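Long-range contacts in inner membrane protein (Salmonella typhimurium LT2, PDB 2QJV), which is probably a sugar isomerase of the KduI/IolB cupin family, holding nickel in a beta-barrel site and related to enzymes that isomerise glucuronate-type sugars: residues 140-145 with 154-159; 185-190 with 242-247. The protein carries 2 engineered substitutions. All coordinates share one frame; numbering follows the deposited sequence.

Contact 1 of 2, residues 140-145 with 154-159; sequences VHNILP and LVVEVY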
loop_
_atom_site.group_PDB
_atom_site.type_symbol
_atom_site.label_atom_id
_atom_site.label_comp_id
_atom_site.label_asym_id
_atom_site.label_seq_id
_atom_site.Cartn_x
_atom_site.Cartn_y
_atom_site.Cartn_z
ATOM N N VAL A 140 32.875 -3.784 16.765
ATOM C CA VAL A 140 32.724 -4.650 15.610
ATOM C C VAL A 140 33.591 -5.928 15.798
ATOM O O VAL A 140 34.749 -5.835 16.203
ATOM C CB VAL A 140 33.092 -3.877 14.309
ATOM C CG1 VAL A 140 32.992 -4.761 13.027
ATOM C CG2 VAL A 140 32.257 -2.563 14.201
ATOM N N HIS A 141 32.955 -7.082 15.602
ATOM C CA HIS A 141 33.575 -8.407 15.604
ATOM C C HIS A 141 33.499 -9.006 14.206
ATOM O O HIS A 141 32.420 -9.422 13.721
ATOM C CB HIS A 141 32.908 -9.373 16.589
ATOM C CG HIS A 141 33.013 -8.980 18.038
ATOM N ND1 HIS A 141 32.140 -9.466 18.988
ATOM C CD2 HIS A 141 33.857 -8.145 18.695
ATOM C CE1 HIS A 141 32.467 -8.975 20.173
ATOM N NE2 HIS A 141 33.500 -8.158 20.023
ATOM N N ASN A 142 34.650 -9.027 13.527
ATOM C CA ASN A 142 34.756 -9.617 12.179
ATOM C C ASN A 142 34.931 -11.129 12.262
ATOM O O ASN A 142 36.057 -11.654 12.337
ATOM C CB ASN A 142 35.889 -8.935 11.386
ATOM C CG ASN A 142 35.574 -7.472 11.082
ATOM O OD1 ASN A 142 36.274 -6.550 11.538
ATOM N ND2 ASN A 142 34.496 -7.252 10.348
ATOM N N ILE A 143 33.787 -11.809 12.309
ATOM C CA ILE A 143 33.724 -13.271 12.383
ATOM C C ILE A 143 34.298 -13.929 11.103
ATOM O O ILE A 143 35.127 -14.819 11.183
ATOM C CB ILE A 143 32.287 -13.776 12.673
ATOM C CG1 ILE A 143 31.850 -13.338 14.084
ATOM C CG2 ILE A 143 32.198 -15.334 12.471
ATOM C CD1 ILE A 143 30.371 -13.496 14.368
ATOM N N LEU A 144 33.876 -13.452 9.944
ATOM C CA LEU A 144 34.281 -14.009 8.682
ATOM C C LEU A 144 34.413 -12.905 7.628
ATOM O O LEU A 144 33.511 -12.691 6.814
ATOM C CB LEU A 144 33.322 -15.128 8.251
ATOM C CG LEU A 144 33.734 -15.987 7.032
ATOM C CD1 LEU A 144 35.219 -16.409 7.082
ATOM C CD2 LEU A 144 32.776 -17.179 6.929
ATOM N N PRO A 145 35.513 -12.144 7.701
ATOM C CA PRO A 145 35.735 -11.044 6.754
ATOM C C PRO A 145 36.293 -11.500 5.408
ATOM O O PRO A 145 36.686 -12.657 5.266
ATOM C CB PRO A 145 36.776 -10.194 7.456
ATOM C CG PRO A 145 37.549 -11.175 8.314
ATOM C CD PRO A 145 36.612 -12.261 8.675
ATOM N N LEU A 154 30.363 -13.611 4.133
ATOM C CA LEU A 154 30.969 -12.519 4.864
ATOM C C LEU A 154 30.048 -12.374 6.073
ATOM O O LEU A 154 28.849 -12.240 5.905
ATOM C CB LEU A 154 31.025 -11.250 4.033
ATOM C CG LEU A 154 31.877 -11.293 2.738
ATOM C CD1 LEU A 154 31.563 -10.090 1.816
ATOM C CD2 LEU A 154 33.343 -11.363 3.106
ATOM N N VAL A 155 30.623 -12.423 7.274
ATOM C CA VAL A 155 29.862 -12.411 8.541
ATOM C C VAL A 155 30.511 -11.442 9.530
ATOM O O VAL A 155 31.732 -11.434 9.722
ATOM C CB VAL A 155 29.708 -13.834 9.175
ATOM C CG1 VAL A 155 28.842 -13.802 10.455
ATOM C CG2 VAL A 155 29.150 -14.860 8.151
ATOM N N VAL A 156 29.674 -10.586 10.118
ATOM C CA VAL A 156 30.131 -9.611 11.097
ATOM C C VAL A 156 29.021 -9.413 12.145
ATOM O O VAL A 156 27.851 -9.590 11.841
ATOM C CB VAL A 156 30.501 -8.259 10.390
ATOM C CG1 VAL A 156 29.260 -7.635 9.710
ATOM C CG2 VAL A 156 31.158 -7.249 11.342
ATOM N N GLU A 157 29.409 -9.079 13.377
ATOM C CA GLU A 157 28.457 -8.681 14.419
ATOM C C GLU A 157 28.901 -7.281 14.941
ATOM O O GLU A 157 30.098 -6.963 15.053
ATOM C CB GLU A 157 28.247 -9.778 15.493
ATOM C CG GLU A 157 29.409 -10.066 16.360
ATOM C CD GLU A 157 29.210 -11.193 17.348
ATOM O OE1 GLU A 157 28.219 -11.968 17.280
ATOM O OE2 GLU A 157 30.143 -11.364 18.126
ATOM N N VAL A 158 27.911 -6.430 15.209
ATOM C CA VAL A 158 28.107 -5.055 15.624
ATOM C C VAL A 158 27.243 -4.693 16.849
ATOM O O VAL A 158 26.088 -5.134 16.945
ATOM C CB VAL A 158 27.777 -4.087 14.438
ATOM C CG1 VAL A 158 27.985 -2.600 14.833
ATOM C CG2 VAL A 158 28.599 -4.452 13.186
ATOM N N TYR A 159 27.851 -3.931 17.769
ATOM C CA TYR A 159 27.227 -3.443 18.992
ATOM C C TYR A 159 27.115 -1.953 18.921
ATOM O O TYR A 159 28.112 -1.253 18.802
ATOM C CB TYR A 159 28.019 -3.796 20.241
ATOM C CG TYR A 159 28.169 -5.251 20.468
ATOM C CD1 TYR A 159 29.117 -5.991 19.765
ATOM C CD2 TYR A 159 27.413 -5.889 21.423
ATOM C CE1 TYR A 159 29.275 -7.338 19.983
ATOM C CE2 TYR A 159 27.557 -7.233 21.645
ATOM C CZ TYR A 159 28.496 -7.955 20.949
ATOM O OH TYR A 159 28.605 -9.300 21.179
#

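Contact 2 of 2, residues 185-190 with 242-247; sequences EETYYH and LNVMAG. With NI (nickel (II) ion), chain D.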
loop_
_atom_site.group_PDB
_atom_site.type_symbol
_atom_site.label_atom_id
_atom_site.label_comp_id
_atom_site.label_asym_id
_atom_site.label_seq_id
_atom_site.Cartn_x
_atom_site.Cartn_y
_atom_site.Cartn_z
ATOM N N GLU A 185 24.065 -8.889 -1.083
ATOM C CA GLU A 185 22.835 -8.983 -0.310
ATOM C C GLU A 185 23.261 -8.934 1.166
ATOM O O GLU A 185 24.336 -9.407 1.503
ATOM C CB GLU A 185 22.116 -10.281 -0.630
ATOM C CG GLU A 185 21.602 -10.328 -2.059
ATOM C CD GLU A 185 21.515 -11.728 -2.654
ATOM O OE1 GLU A 185 21.679 -12.720 -1.926
ATOM O OE2 GLU A 185 21.293 -11.817 -3.887
ATOM N N GLU A 186 22.419 -8.395 2.028
ATOM C CA GLU A 186 22.747 -8.297 3.444
ATOM C C GLU A 186 21.515 -8.525 4.341
ATOM O O GLU A 186 20.416 -8.032 4.088
ATOM C CB GLU A 186 23.431 -6.957 3.777
ATOM C CG GLU A 186 23.963 -6.891 5.199
ATOM C CD GLU A 186 24.872 -5.720 5.488
ATOM O OE1 GLU A 186 24.857 -4.725 4.734
ATOM O OE2 GLU A 186 25.587 -5.756 6.519
ATOM N N THR A 187 21.721 -9.336 5.369
ATOM C CA THR A 187 20.718 -9.554 6.401
ATOM C C THR A 187 21.242 -8.958 7.728
ATOM O O THR A 187 22.447 -8.913 7.969
ATOM C CB THR A 187 20.305 -11.060 6.566
ATOM O OG1 THR A 187 21.462 -11.841 6.899
ATOM C CG2 THR A 187 19.554 -11.620 5.294
ATOM N N TYR A 188 20.303 -8.481 8.548
ATOM C CA TYR A 188 20.521 -7.953 9.887
ATOM C C TYR A 188 19.650 -8.792 10.813
ATOM O O TYR A 188 18.455 -8.873 10.600
ATOM C CB TYR A 188 20.040 -6.498 10.036
ATOM C CG TYR A 188 21.006 -5.441 9.548
ATOM C CD1 TYR A 188 21.325 -5.353 8.208
ATOM C CD2 TYR A 188 21.607 -4.530 10.426
ATOM C CE1 TYR A 188 22.211 -4.421 7.746
ATOM C CE2 TYR A 188 22.506 -3.593 9.962
ATOM C CZ TYR A 188 22.792 -3.544 8.623
ATOM O OH TYR A 188 23.669 -2.620 8.185
ATOM N N TYR A 189 20.248 -9.383 11.833
ATOM C CA TYR A 189 19.534 -10.090 12.883
ATOM C C TYR A 189 19.750 -9.247 14.146
ATOM O O TYR A 189 20.849 -9.266 14.746
ATOM C CB TYR A 189 20.035 -11.525 13.046
ATOM C CG TYR A 189 19.441 -12.282 14.227
ATOM C CD1 TYR A 189 18.052 -12.545 14.303
ATOM C CD2 TYR A 189 20.259 -12.817 15.221
ATOM C CE1 TYR A 189 17.508 -13.234 15.368
ATOM C CE2 TYR A 189 19.721 -13.542 16.302
ATOM C CZ TYR A 189 18.339 -13.741 16.377
ATOM O OH TYR A 189 17.827 -14.456 17.424
ATOM N N HIS A 190 18.671 -8.601 14.602
ATOM C CA HIS A 190 18.730 -7.648 15.706
ATOM C C HIS A 190 18.354 -8.191 17.085
ATOM O O HIS A 190 17.445 -9.028 17.229
ATOM C CB HIS A 190 17.801 -6.454 15.456
ATOM C CG HIS A 190 18.274 -5.517 14.384
ATOM N ND1 HIS A 190 19.008 -4.381 14.666
ATOM C CD2 HIS A 190 18.074 -5.521 13.045
ATOM C CE1 HIS A 190 19.241 -3.730 13.536
ATOM N NE2 HIS A 190 18.670 -4.391 12.539
ATOM N N LEU A 242 23.778 -9.228 13.997
ATOM C CA LEU A 242 24.605 -10.164 13.274
ATOM C C LEU A 242 24.225 -10.040 11.810
ATOM O O LEU A 242 23.032 -10.152 11.461
ATOM C CB LEU A 242 24.410 -11.592 13.780
ATOM C CG LEU A 242 25.125 -12.741 13.098
ATOM C CD1 LEU A 242 26.667 -12.655 13.253
ATOM C CD2 LEU A 242 24.580 -14.078 13.670
ATOM N N ASN A 243 25.215 -9.744 10.977
ATOM C CA ASN A 243 25.045 -9.569 9.521
ATOM C C ASN A 243 25.679 -10.671 8.724
ATOM O O ASN A 243 26.760 -11.175 9.068
ATOM C CB ASN A 243 25.702 -8.269 8.974
ATOM C CG ASN A 243 25.194 -6.971 9.608
ATOM O OD1 ASN A 243 25.998 -6.131 10.023
ATOM N ND2 ASN A 243 23.921 -6.804 9.683
ATOM N N VAL A 244 24.988 -11.052 7.654
ATOM C CA VAL A 244 25.473 -11.997 6.648
ATOM C C VAL A 244 25.427 -11.251 5.291
ATOM O O VAL A 244 24.430 -10.565 4.964
ATOM C CB VAL A 244 24.677 -13.346 6.579
ATOM C CG1 VAL A 244 25.278 -14.326 5.543
ATOM C CG2 VAL A 244 24.584 -13.995 7.994
HETATM N N MSE A 245 26.511 -11.371 4.533
HETATM C CA MSE A 245 26.593 -10.875 3.173
HETATM C C MSE A 245 27.161 -11.908 2.227
HETATM O O MSE A 245 27.950 -12.762 2.619
HETATM C CB MSE A 245 27.471 -9.618 3.062
HETATM C CG MSE A 245 26.870 -8.372 3.673
HETATM SE SE MSE A 245 28.129 -6.885 3.421
HETATM C CE MSE A 245 29.464 -7.479 4.540
ATOM N N ALA A 246 26.722 -11.822 0.968
ATOM C CA ALA A 246 27.251 -12.621 -0.141
ATOM C C ALA A 246 26.763 -12.059 -1.475
ATOM O O ALA A 246 25.736 -11.367 -1.536
ATOM C CB ALA A 246 26.907 -14.169 -0.019
ATOM N N GLY A 247 27.541 -12.350 -2.519
ATOM C CA GLY A 247 27.271 -11.966 -3.910
ATOM C C GLY A 247 28.182 -12.689 -4.870
ATOM O O GLY A 247 28.869 -13.619 -4.465
HETATM NI NI NI D . 25.968 -2.953 4.540
HETATM O O HOH W 1 25.927 -2.908 6.733
HETATM O O HOH W 2 21.792 -11.817 9.619
HETATM O O HOH W 3 27.850 -3.978 4.978
#

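Contact 1 of 2, residues 140-145 with 154-159
His141 and Glu157 face each other across two antiparallel strands, joined by backbone and side chain alike. His141 N donates to Glu157 O almost straight (178° at the hydrogen), and Glu157 N returns a bond to His141 O. On the face of the sheet that carries both side chains, His141 ND1 gives its hydrogen to Glu157 OE2 at 2.9 Å; the oxygen lies in the imidazole plane and uses its anti lone pair, while ring and carboxylate planes stand 49° apart. Glu157 CG sits between backbone N and carbonyl carbon (chi1 68°), and the extended chain beyond it carries the carboxylate beside the ring. Arg75 NH1 makes a salt bridge to OE2 and Tyr240 OH bonds OE1; together with His141 they probably stabilise the buried charge. Tyr159 turns its edge toward the His141 face in an offset edge-to-face pair, centroids 5.3 Å apart. The pairing belongs to the beta hairpin of strands 138-142 and 154-160 in the cupin fold. Past His141 a classic beta bulge puts both Ile143 and Leu144 opposite Val155. Leu144 N and O bond Val155 O and N at 3.0 and 2.9 Å. Apolar contacts line both faces: Val140 CG1 meets Val156 CG2 at 3.5 Å on one, and on the His141 and Glu157 face Leu144 CB packs on Val155 CB at 3.9 Å. Ile143, pointing toward the partner strand from the bulge, brings CB near Val155 CG1.

Contact 2 of 2, residues 185-190 with 242-247
The nickel site of this cupin domain lies on one face of the antiparallel pair formed by strands 181-193 and 238-246, where Glu186 opposes Met245 and Tyr188 opposes Asn243. Glu186 OE1 binds the nickel at 2.1 Å; His171, His173 and His229 and two waters complete six ligands. With CG anti to the backbone N (chi1 -172°) and an extended chain, Glu186 runs alongside the selenomethionine Met245, their CG atoms 3.6 Å apart. Its other oxygen, OE2, accepts a hydrogen bond from a nickel-bound water, which also bonds Tyr188 OH at 2.7 Å; that hydroxyl has a further partner in Ser167. Asn243 ND2 lies 3.1 Å above the Tyr188 ring plane, over its centre, with ring and amide planes 66° apart. The same ND2 donates to Thr187 O at 3.1 Å, nearly in its own amide plane, a bond that restrains the amide's rotation. Thr187 O also takes a weak bond from Val244 N. On the opposite face, Thr187 OG1 rests against Val244 CB, and a further water, not on the metal, bridges OG1 to Leu242 O. Backbone bonds Thr187 N to Val244 O and Tyr189 N to Leu242 O keep the strands aligned. One carboxylate thus serves two shells, OE1 on the metal and OE2 on its water, and the positive metal would be expected to polarise both that water and the carboxylate.

In the fold
From the N terminus, the six-stranded sheet comes first, containing strands 30-35 and 104-111. Contact 1 then closes a short loop of eight residues, turning strand 138-142 into strand 154-160 as a hairpin. Contact 2 opens only after that loop has ended and spans 51 residues, including strands 198-204, 211-217 and 231-233; the two loops are in series. In space they join directly: strand 154-160 lies beside strand 238-246, where Val156 O and Asn243 N, 2.8 Å apart, probably hydrogen bond. With that middle pairing, the contacts set the order 138-142, 154-160, 238-246, 181-193 in a sheet that 127-131 extends, whose face bearing Leu242 and Val244 packs on strands 30-35 and 104-111.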